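Local atomic coordinates of fructose-2,6-bisphosphatase TIGAR B (Danio rerio, PDB entry 3E9D), a protein that probably hydrolyses fructose-2,6-bisphosphate, and also fructose-1,6-bisphosphate, thereby lowering glycolytic flux in favour of the pentose phosphate pathway. Residues L2-H11 / V174-G184; Q38-L49 / P216-I224. All coordinates share one frame; numbering follows the deposited sequence.

Interaction 1 (L2-H11 / V174-G184); sequences LTFALTIVRH and VPVHALMVSHG. With PO4 (phosphate ion), chain C; PO4 (phosphate ion), chain D.
Ala5 lays its CB squarely over the His177 ring, 3.6 Å from the ring centroid, a CH-pi contact where the parallel pairing of the two strands begins. From there to Arg10 and Ser182 alternating hydrogen bonds lace the backbones tightly, the Thr7 N to Ala178 O bond being nearly straight at 170°. On the face shared with Leu6, Ile8 CG2 meets Met180 CE at 4.0 Å, side by side. Toward Leu2 the strands part: a water bridges Thr3 O and Val176 N, and Val174 CG1 fills in against Ala5 N.

The far end opens onto two phosphate ions, probably from the crystallisation liquor. With its chain extended from CG to NE (chi3 177°), Arg10 spans both: NE donates to O2 of the chain C ion at 2.9 Å, NH1 to O2 of the chain D ion at 2.8 Å, and NH2 bonds to both. Gly184 N and His183 ND1 also hold the first ion, beside His11, the catalytic phosphohistidine; Arg10 and His11 begin the Arg-His-Gly signature of histidine phosphatases. A leucine in place of Arg10 would probably cost both phosphates the bonds from this guanidinium and weaken anion binding beside His11. His183 NE2, on the presumed transition-state stabiliser, is hydrogen-bonded to Ser57 OG. Strand 220-230 pairs with the other edge of strand 2-10, while Phe186 and Ile187 of helix 184-197 cover Met180 and Ile8.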
loop_
_atom_site.group_PDB
_atom_site.type_symbol
_atom_site.label_atom_id
_atom_site.label_comp_id
_atom_site.label_asym_id
_atom_site.label_seq_id
_atom_site.Cartn_x
_atom_site.Cartn_y
_atom_site.Cartn_z
ATOM N N LEU A 2 -0.364 -6.145 19.975
ATOM C CA LEU A 2 0.468 -5.177 19.266
ATOM C C LEU A 2 -0.368 -4.248 18.392
ATOM O O LEU A 2 -1.215 -4.704 17.624
ATOM C CB LEU A 2 1.552 -5.856 18.411
ATOM C CG LEU A 2 2.447 -4.895 17.598
ATOM C CD1 LEU A 2 3.360 -4.054 18.509
ATOM C CD2 LEU A 2 3.273 -5.663 16.570
ATOM N N THR A 3 -0.128 -2.950 18.530
ATOM C CA THR A 3 -0.745 -1.946 17.677
ATOM C C THR A 3 0.350 -1.324 16.835
ATOM O O THR A 3 1.374 -0.909 17.369
ATOM C CB THR A 3 -1.427 -0.840 18.497
ATOM O OG1 THR A 3 -2.531 -1.400 19.201
ATOM C CG2 THR A 3 -1.943 0.308 17.577
ATOM N N PHE A 4 0.132 -1.256 15.524
ATOM C CA PHE A 4 1.104 -0.619 14.632
ATOM C C PHE A 4 0.406 0.094 13.475
ATOM O O PHE A 4 -0.705 -0.288 13.077
ATOM C CB PHE A 4 2.160 -1.627 14.126
ATOM C CG PHE A 4 1.632 -2.657 13.156
ATOM C CD1 PHE A 4 1.648 -2.411 11.783
ATOM C CD2 PHE A 4 1.144 -3.886 13.617
ATOM C CE1 PHE A 4 1.151 -3.354 10.873
ATOM C CE2 PHE A 4 0.658 -4.859 12.719
ATOM C CZ PHE A 4 0.666 -4.584 11.333
ATOM N N ALA A 5 1.045 1.156 12.990
ATOM C CA ALA A 5 0.565 1.914 11.845
ATOM C C ALA A 5 1.171 1.340 10.576
ATOM O O ALA A 5 2.322 0.858 10.578
ATOM C CB ALA A 5 0.957 3.390 11.981
ATOM N N LEU A 6 0.390 1.373 9.500
ATOM C CA LEU A 6 0.887 0.982 8.194
ATOM C C LEU A 6 0.631 2.119 7.208
ATOM O O LEU A 6 -0.531 2.445 6.936
ATOM C CB LEU A 6 0.188 -0.294 7.701
ATOM C CG LEU A 6 0.572 -0.705 6.279
ATOM C CD1 LEU A 6 2.019 -1.185 6.243
ATOM C CD2 LEU A 6 -0.361 -1.804 5.728
ATOM N N THR A 7 1.705 2.702 6.676
ATOM C CA THR A 7 1.582 3.735 5.643
ATOM C C THR A 7 1.862 3.101 4.305
ATOM O O THR A 7 2.872 2.417 4.140
ATOM C CB THR A 7 2.559 4.900 5.887
ATOM O OG1 THR A 7 2.211 5.542 7.119
ATOM C CG2 THR A 7 2.515 5.925 4.737
ATOM N N ILE A 8 0.968 3.329 3.352
ATOM C CA ILE A 8 1.035 2.666 2.060
ATOM C C ILE A 8 1.188 3.721 0.967
ATOM O O ILE A 8 0.370 4.654 0.880
ATOM C CB ILE A 8 -0.267 1.886 1.780
ATOM C CG1 ILE A 8 -0.513 0.821 2.868
ATOM C CG2 ILE A 8 -0.222 1.244 0.350
ATOM C CD1 ILE A 8 -1.942 0.174 2.806
ATOM N N VAL A 9 2.212 3.568 0.130
ATOM C CA VAL A 9 2.506 4.560 -0.902
ATOM C C VAL A 9 2.634 3.883 -2.263
ATOM O O VAL A 9 3.346 2.887 -2.396
ATOM C CB VAL A 9 3.823 5.349 -0.572
ATOM C CG1 VAL A 9 4.084 6.485 -1.594
ATOM C CG2 VAL A 9 3.793 5.892 0.870
ATOM N N ARG A 10 1.936 4.400 -3.272
ATOM C CA ARG A 10 2.183 3.950 -4.649
ATOM C C ARG A 10 3.486 4.584 -5.201
ATOM O O ARG A 10 3.797 5.744 -4.907
ATOM C CB ARG A 10 0.987 4.291 -5.556
ATOM C CG ARG A 10 1.199 3.872 -7.032
ATOM C CD ARG A 10 -0.020 4.199 -7.910
ATOM N NE ARG A 10 0.263 3.855 -9.294
ATOM C CZ ARG A 10 -0.194 4.532 -10.346
ATOM N NH1 ARG A 10 -0.977 5.605 -10.191
ATOM N NH2 ARG A 10 0.151 4.138 -11.555
ATOM N N HIS A 11 4.226 3.844 -6.020
ATOM C CA HIS A 11 5.472 4.355 -6.616
ATOM C C HIS A 11 5.222 5.656 -7.413
ATOM O O HIS A 11 4.093 5.928 -7.871
ATOM C CB HIS A 11 6.086 3.287 -7.554
ATOM C CG HIS A 11 5.296 3.103 -8.809
ATOM N ND1 HIS A 11 5.454 3.922 -9.905
ATOM C CD2 HIS A 11 4.286 2.254 -9.113
ATOM C CE1 HIS A 11 4.588 3.579 -10.842
ATOM N NE2 HIS A 11 3.862 2.573 -10.386
ATOM N N VAL A 174 1.468 6.079 18.076
ATOM C CA VAL A 174 1.696 4.724 17.583
ATOM C C VAL A 174 3.157 4.653 17.114
ATOM O O VAL A 174 3.452 4.948 15.963
ATOM C CB VAL A 174 0.686 4.353 16.466
ATOM C CG1 VAL A 174 0.875 2.910 16.000
ATOM C CG2 VAL A 174 -0.761 4.575 16.945
ATOM N N PRO A 175 4.083 4.307 18.027
ATOM C CA PRO A 175 5.507 4.308 17.676
ATOM C C PRO A 175 5.909 3.220 16.674
ATOM O O PRO A 175 6.847 3.426 15.899
ATOM C CB PRO A 175 6.215 4.082 19.029
ATOM C CG PRO A 175 5.179 3.475 19.936
ATOM C CD PRO A 175 3.857 4.028 19.463
ATOM N N VAL A 176 5.212 2.084 16.664
ATOM C CA VAL A 176 5.525 1.025 15.705
ATOM C C VAL A 176 4.835 1.333 14.366
ATOM O O VAL A 176 3.618 1.493 14.299
ATOM C CB VAL A 176 5.161 -0.391 16.245
ATOM C CG1 VAL A 176 5.514 -1.455 15.213
ATOM C CG2 VAL A 176 5.914 -0.678 17.553
ATOM N N HIS A 177 5.616 1.465 13.305
ATOM C CA HIS A 177 5.091 2.075 12.075
ATOM C C HIS A 177 5.810 1.529 10.860
ATOM O O HIS A 177 7.016 1.779 10.676
ATOM C CB HIS A 177 5.258 3.597 12.131
ATOM C CG HIS A 177 4.406 4.344 11.143
ATOM N ND1 HIS A 177 3.896 5.594 11.408
ATOM C CD2 HIS A 177 3.981 4.023 9.896
ATOM C CE1 HIS A 177 3.183 6.012 10.373
ATOM N NE2 HIS A 177 3.217 5.075 9.441
ATOM N N ALA A 178 5.072 0.772 10.045
ATOM C CA ALA A 178 5.613 0.176 8.830
ATOM C C ALA A 178 5.296 1.035 7.611
ATOM O O ALA A 178 4.214 1.624 7.528
ATOM C CB ALA A 178 5.058 -1.234 8.637
ATOM N N LEU A 179 6.244 1.097 6.673
ATOM C CA LEU A 179 6.023 1.722 5.364
ATOM C C LEU A 179 5.942 0.633 4.316
ATOM O O LEU A 179 6.738 -0.299 4.329
ATOM C CB LEU A 179 7.173 2.678 5.027
ATOM C CG LEU A 179 7.200 3.342 3.641
ATOM C CD1 LEU A 179 5.985 4.285 3.511
ATOM C CD2 LEU A 179 8.528 4.131 3.467
ATOM N N MET A 180 4.969 0.735 3.415
ATOM C CA MET A 180 4.793 -0.244 2.357
ATOM C C MET A 180 4.776 0.559 1.064
ATOM O O MET A 180 4.000 1.500 0.938
ATOM C CB MET A 180 3.480 -1.027 2.565
ATOM C CG MET A 180 3.023 -1.911 1.386
ATOM S SD MET A 180 1.341 -2.609 1.661
ATOM C CE MET A 180 0.754 -2.588 -0.027
ATOM N N VAL A 181 5.630 0.194 0.105
ATOM C CA VAL A 181 5.669 0.898 -1.188
ATOM C C VAL A 181 5.340 -0.110 -2.288
ATOM O O VAL A 181 6.012 -1.129 -2.416
ATOM C CB VAL A 181 7.013 1.653 -1.427
ATOM C CG1 VAL A 181 6.979 2.436 -2.759
ATOM C CG2 VAL A 181 7.265 2.642 -0.273
ATOM N N SER A 182 4.302 0.185 -3.065
ATOM C CA SER A 182 3.735 -0.776 -3.995
ATOM C C SER A 182 3.109 -0.098 -5.235
ATOM O O SER A 182 3.577 0.955 -5.698
ATOM C CB SER A 182 2.714 -1.682 -3.251
ATOM O OG SER A 182 2.273 -2.783 -4.050
ATOM N N HIS A 183 2.057 -0.717 -5.760
ATOM C CA HIS A 183 1.558 -0.414 -7.084
ATOM C C HIS A 183 0.037 -0.209 -7.065
ATOM O O HIS A 183 -0.643 -0.726 -6.178
ATOM C CB HIS A 183 1.933 -1.559 -8.020
ATOM C CG HIS A 183 3.399 -1.834 -8.046
ATOM N ND1 HIS A 183 4.247 -1.224 -8.940
ATOM C CD2 HIS A 183 4.174 -2.620 -7.261
ATOM C CE1 HIS A 183 5.484 -1.629 -8.712
ATOM N NE2 HIS A 183 5.464 -2.479 -7.700
ATOM N N GLY A 184 -0.472 0.522 -8.055
ATOM C CA GLY A 184 -1.836 1.014 -8.039
ATOM C C GLY A 184 -2.901 -0.062 -7.982
ATOM O O GLY A 184 -3.772 -0.021 -7.119
HETATM P P PO4 C . 1.697 0.653 -11.423
HETATM O O1 PO4 C . 2.907 -0.232 -11.261
HETATM O O2 PO4 C . 1.234 1.252 -10.116
HETATM O O3 PO4 C . 2.007 1.804 -12.351
HETATM O O4 PO4 C . 0.568 -0.133 -12.055
HETATM P P PO4 D . -1.357 7.208 -13.423
HETATM O O1 PO4 D . -1.244 5.708 -13.593
HETATM O O2 PO4 D . -1.889 7.510 -12.024
HETATM O O3 PO4 D . -0.014 7.893 -13.639
HETATM O O4 PO4 D . -2.321 7.750 -14.474
HETATM O O HOH W 1 2.920 1.080 18.255
#

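Interaction 2 (Q38-L49 / P216-I224); sequences QAAAAGRYLKDL and PNTGISRFI
Thr218 packs against the middle of helix 33-45, its CG2 lying 3.7 Å from Gln38 CB, and its CB faces the methyl of Ala42. These van der Waals contacts continue up the helix. Ile220 sends CD1 obliquely to the Tyr45 ring, reaching CD2 at 3.7 Å, and the same methyl lies 4.3 Å from Leu46 CD2. Its CG1 stands anti to the carbonyl carbon (chi1 -53°) and the chain then runs on extended, which carries CD1 across to the helix. Farther on, Leu49 CD1 and Arg222 NH2 approach from opposite directions to 3.6 Å, an aliphatic methyl against a guanidinium nitrogen; Leu46 CD2 lies more loosely at the edge of that group. The NH2 has its polar partner elsewhere, in Ala167 O.

No direct hydrogen bond joins the two segments. Polar contact is made through a water, which bridges Gln38 NE2 (2.9 Å) and Asn217 OD1 (2.8 Å). The two amide planes are turned 37° apart, and Gln38 OE1 sits over against Asn217 CB while bonding to Glu13 N. Asn217 ND2 in turn holds His11 O, tying this end to the catalytic histidine.

Within 216-224, a type II turn from Pro216 to Gly219 presents Thr218 to the helix. Its OG1, between the backbone N and the carbonyl carbon (chi1 74°), bends back to donate to Asn217 O at 2.7 Å and is also hydrogen-bonded to His249 NE2.

Helix 33-45 thus packs on one face of the family's central sheet through the start of strand 220-230, which runs between strands 2-10 and 233-246; Phe243 of the latter touches Ile220, and Ile68 of helix 60-71 meets Ala39 and Ala40.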
loop_
_atom_site.group_PDB
_atom_site.type_symbol
_atom_site.label_atom_id
_atom_site.label_comp_id
_atom_site.label_asym_id
_atom_site.label_seq_id
_atom_site.Cartn_x
_atom_site.Cartn_y
_atom_site.Cartn_z
ATOM N N GLN A 38 7.961 13.518 -7.537
ATOM C CA GLN A 38 6.827 13.142 -6.694
ATOM C C GLN A 38 7.315 12.370 -5.468
ATOM O O GLN A 38 6.813 12.585 -4.367
ATOM C CB GLN A 38 5.799 12.317 -7.459
ATOM C CG GLN A 38 5.161 13.030 -8.648
ATOM C CD GLN A 38 4.311 12.059 -9.457
ATOM O OE1 GLN A 38 4.607 10.864 -9.522
ATOM N NE2 GLN A 38 3.254 12.562 -10.060
ATOM N N ALA A 39 8.310 11.499 -5.670
ATOM C CA ALA A 39 8.885 10.678 -4.588
ATOM C C ALA A 39 9.559 11.549 -3.544
ATOM O O ALA A 39 9.427 11.302 -2.347
ATOM C CB ALA A 39 9.878 9.641 -5.141
ATOM N N ALA A 40 10.290 12.568 -4.000
ATOM C CA ALA A 40 10.952 13.511 -3.093
ATOM C C ALA A 40 9.940 14.313 -2.260
ATOM O O ALA A 40 10.143 14.534 -1.048
ATOM C CB ALA A 40 11.886 14.441 -3.880
ATOM N N ALA A 41 8.842 14.709 -2.901
ATOM C CA ALA A 41 7.764 15.429 -2.230
ATOM C C ALA A 41 7.087 14.546 -1.185
ATOM O O ALA A 41 6.760 15.020 -0.093
ATOM C CB ALA A 41 6.717 15.975 -3.262
ATOM N N ALA A 42 6.887 13.264 -1.508
ATOM C CA ALA A 42 6.341 12.325 -0.523
ATOM C C ALA A 42 7.357 12.112 0.599
ATOM O O ALA A 42 6.972 12.005 1.757
ATOM C CB ALA A 42 5.946 10.965 -1.171
ATOM N N GLY A 43 8.641 12.065 0.261
ATOM C CA GLY A 43 9.687 11.881 1.283
ATOM C C GLY A 43 9.759 13.045 2.263
ATOM O O GLY A 43 9.862 12.845 3.486
ATOM N N ARG A 44 9.720 14.265 1.722
ATOM C CA ARG A 44 9.592 15.482 2.543
ATOM C C ARG A 44 8.316 15.482 3.416
ATOM O O ARG A 44 8.350 15.860 4.569
ATOM C CB ARG A 44 9.598 16.714 1.647
ATOM C CG ARG A 44 10.963 16.991 1.032
ATOM C CD ARG A 44 11.025 18.410 0.438
ATOM N NE ARG A 44 10.104 18.563 -0.694
ATOM C CZ ARG A 44 10.387 18.238 -1.949
ATOM N NH1 ARG A 44 11.570 17.726 -2.281
ATOM N NH2 ARG A 44 9.479 18.449 -2.886
ATOM N N TYR A 45 7.198 15.040 2.854
ATOM C CA TYR A 45 5.939 14.993 3.605
ATOM C C TYR A 45 6.017 14.040 4.810
ATOM O O TYR A 45 5.525 14.362 5.889
ATOM C CB TYR A 45 4.795 14.645 2.664
ATOM C CG TYR A 45 3.424 14.616 3.304
ATOM C CD1 TYR A 45 2.732 15.801 3.562
ATOM C CD2 TYR A 45 2.800 13.392 3.615
ATOM C CE1 TYR A 45 1.478 15.779 4.157
ATOM C CE2 TYR A 45 1.542 13.358 4.202
ATOM C CZ TYR A 45 0.890 14.556 4.468
ATOM O OH TYR A 45 -0.363 14.536 5.017
ATOM N N LEU A 46 6.701 12.909 4.632
ATOM C CA LEU A 46 6.789 11.875 5.659
ATOM C C LEU A 46 8.069 11.951 6.505
ATOM O O LEU A 46 8.338 11.039 7.285
ATOM C CB LEU A 46 6.699 10.489 4.994
ATOM C CG LEU A 46 5.452 10.182 4.155
ATOM C CD1 LEU A 46 5.659 8.882 3.324
ATOM C CD2 LEU A 46 4.191 10.149 5.059
ATOM N N LYS A 47 8.832 13.045 6.368
ATOM C CA LYS A 47 10.203 13.127 6.895
ATOM C C LYS A 47 10.311 13.044 8.407
ATOM O O LYS A 47 11.352 12.626 8.919
ATOM C CB LYS A 47 10.939 14.379 6.376
ATOM C CG LYS A 47 10.528 15.708 7.015
ATOM C CD LYS A 47 11.427 16.829 6.461
ATOM C CE LYS A 47 11.093 18.236 6.943
ATOM N NZ LYS A 47 10.038 18.353 7.961
ATOM N N ASP A 48 9.246 13.444 9.109
ATOM C CA ASP A 48 9.253 13.479 10.571
ATOM C C ASP A 48 8.674 12.212 11.202
ATOM O O ASP A 48 8.489 12.156 12.426
ATOM C CB ASP A 48 8.495 14.711 11.105
ATOM C CG ASP A 48 9.072 16.029 10.579
ATOM O OD1 ASP A 48 10.267 16.304 10.819
ATOM O OD2 ASP A 48 8.334 16.779 9.903
ATOM N N LEU A 49 8.376 11.209 10.379
ATOM C CA LEU A 49 7.879 9.922 10.899
ATOM C C LEU A 49 9.014 8.937 11.031
ATOM O O LEU A 49 9.868 8.853 10.155
ATOM C CB LEU A 49 6.794 9.331 9.988
ATOM C CG LEU A 49 5.533 10.190 9.898
ATOM C CD1 LEU A 49 4.663 9.824 8.679
ATOM C CD2 LEU A 49 4.736 10.117 11.206
ATOM N N PRO A 216 -3.263 7.649 -6.800
ATOM C CA PRO A 216 -2.351 8.372 -7.712
ATOM C C PRO A 216 -0.915 7.972 -7.446
ATOM O O PRO A 216 -0.637 7.340 -6.429
ATOM C CB PRO A 216 -2.563 9.848 -7.355
ATOM C CG PRO A 216 -3.121 9.833 -5.949
ATOM C CD PRO A 216 -3.885 8.532 -5.796
ATOM N N ASN A 217 -0.011 8.331 -8.355
ATOM C CA ASN A 217 1.420 8.133 -8.122
ATOM C C ASN A 217 1.851 8.845 -6.828
ATOM O O ASN A 217 1.601 10.046 -6.659
ATOM C CB ASN A 217 2.228 8.674 -9.303
ATOM C CG ASN A 217 2.155 7.788 -10.521
ATOM O OD1 ASN A 217 1.643 8.202 -11.550
ATOM N ND2 ASN A 217 2.700 6.578 -10.428
ATOM N N THR A 218 2.499 8.100 -5.933
ATOM C CA THR A 218 2.859 8.560 -4.574
ATOM C C THR A 218 1.674 8.938 -3.663
ATOM O O THR A 218 1.868 9.586 -2.633
ATOM C CB THR A 218 3.981 9.667 -4.540
ATOM O OG1 THR A 218 3.456 10.936 -4.969
ATOM C CG2 THR A 218 5.155 9.266 -5.418
ATOM N N GLY A 219 0.466 8.508 -4.028
ATOM C CA GLY A 219 -0.702 8.690 -3.157
ATOM C C GLY A 219 -0.471 7.867 -1.902
ATOM O O GLY A 219 0.119 6.768 -1.967
ATOM N N ILE A 220 -0.908 8.408 -0.761
ATOM C CA ILE A 220 -0.553 7.860 0.542
ATOM C C ILE A 220 -1.809 7.461 1.319
ATOM O O ILE A 220 -2.739 8.277 1.453
ATOM C CB ILE A 220 0.267 8.891 1.398
ATOM C CG1 ILE A 220 1.483 9.421 0.612
ATOM C CG2 ILE A 220 0.702 8.250 2.706
ATOM C CD1 ILE A 220 2.230 10.564 1.305
ATOM N N SER A 221 -1.842 6.210 1.800
ATOM C CA SER A 221 -2.926 5.722 2.658
ATOM C C SER A 221 -2.387 5.259 4.003
ATOM O O SER A 221 -1.201 4.931 4.121
ATOM C CB SER A 221 -3.686 4.545 1.994
ATOM O OG SER A 221 -4.066 4.885 0.662
ATOM N N ARG A 222 -3.259 5.189 5.008
ATOM C CA ARG A 222 -2.829 4.789 6.348
ATOM C C ARG A 222 -3.905 3.981 7.058
ATOM O O ARG A 222 -5.065 4.409 7.098
ATOM C CB ARG A 222 -2.460 6.012 7.212
ATOM C CG ARG A 222 -1.799 5.616 8.586
ATOM C CD ARG A 222 -1.543 6.792 9.557
ATOM N NE ARG A 222 -0.524 7.802 9.156
ATOM C CZ ARG A 222 0.453 7.540 8.325
ATOM N NH1 ARG A 222 0.502 6.320 7.858
ATOM N NH2 ARG A 222 1.361 8.450 7.958
ATOM N N PHE A 223 -3.501 2.828 7.604
ATOM C CA PHE A 223 -4.344 2.002 8.456
ATOM C C PHE A 223 -3.585 1.749 9.756
ATOM O O PHE A 223 -2.353 1.685 9.756
ATOM C CB PHE A 223 -4.668 0.636 7.802
ATOM C CG PHE A 223 -5.576 0.732 6.600
ATOM C CD1 PHE A 223 -6.938 0.470 6.727
ATOM C CD2 PHE A 223 -5.068 1.080 5.344
ATOM C CE1 PHE A 223 -7.801 0.571 5.618
ATOM C CE2 PHE A 223 -5.916 1.172 4.224
ATOM C CZ PHE A 223 -7.295 0.915 4.373
ATOM N N ILE A 224 -4.333 1.627 10.852
ATOM C CA ILE A 224 -3.790 1.184 12.119
ATOM C C ILE A 224 -4.322 -0.225 12.402
ATOM O O ILE A 224 -5.553 -0.460 12.364
ATOM C CB ILE A 224 -4.221 2.122 13.287
ATOM C CG1 ILE A 224 -4.069 3.616 12.916
ATOM C CG2 ILE A 224 -3.448 1.760 14.575
ATOM C CD1 ILE A 224 -2.652 4.022 12.466
HETATM O O HOH W 2 1.470 10.941 -11.745
#

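Overall arrangement
Both interactions share one mixed sheet, their centres about 10 Å apart. Strand 2-10 of interaction 1 pairs antiparallel with strand 220-230 of interaction 2, and the Leu6 N to Phe223 O separation of 2.8 Å marks a probable hydrogen bond. Interaction 1 supplies phosphate-binding groups at the ends of its strands; interaction 2 brings the turn before strand 220-230 to the same site, while helix 33-45 packs on the sheet and its Gln38 approaches that turn. There Asn217 N lies 3.4 Å from Arg10 NH1, and the Asn217 side chain is about 3 Å from a bound phosphate, about 4 Å from the side chain of His11 and about 8 Å from that of His183.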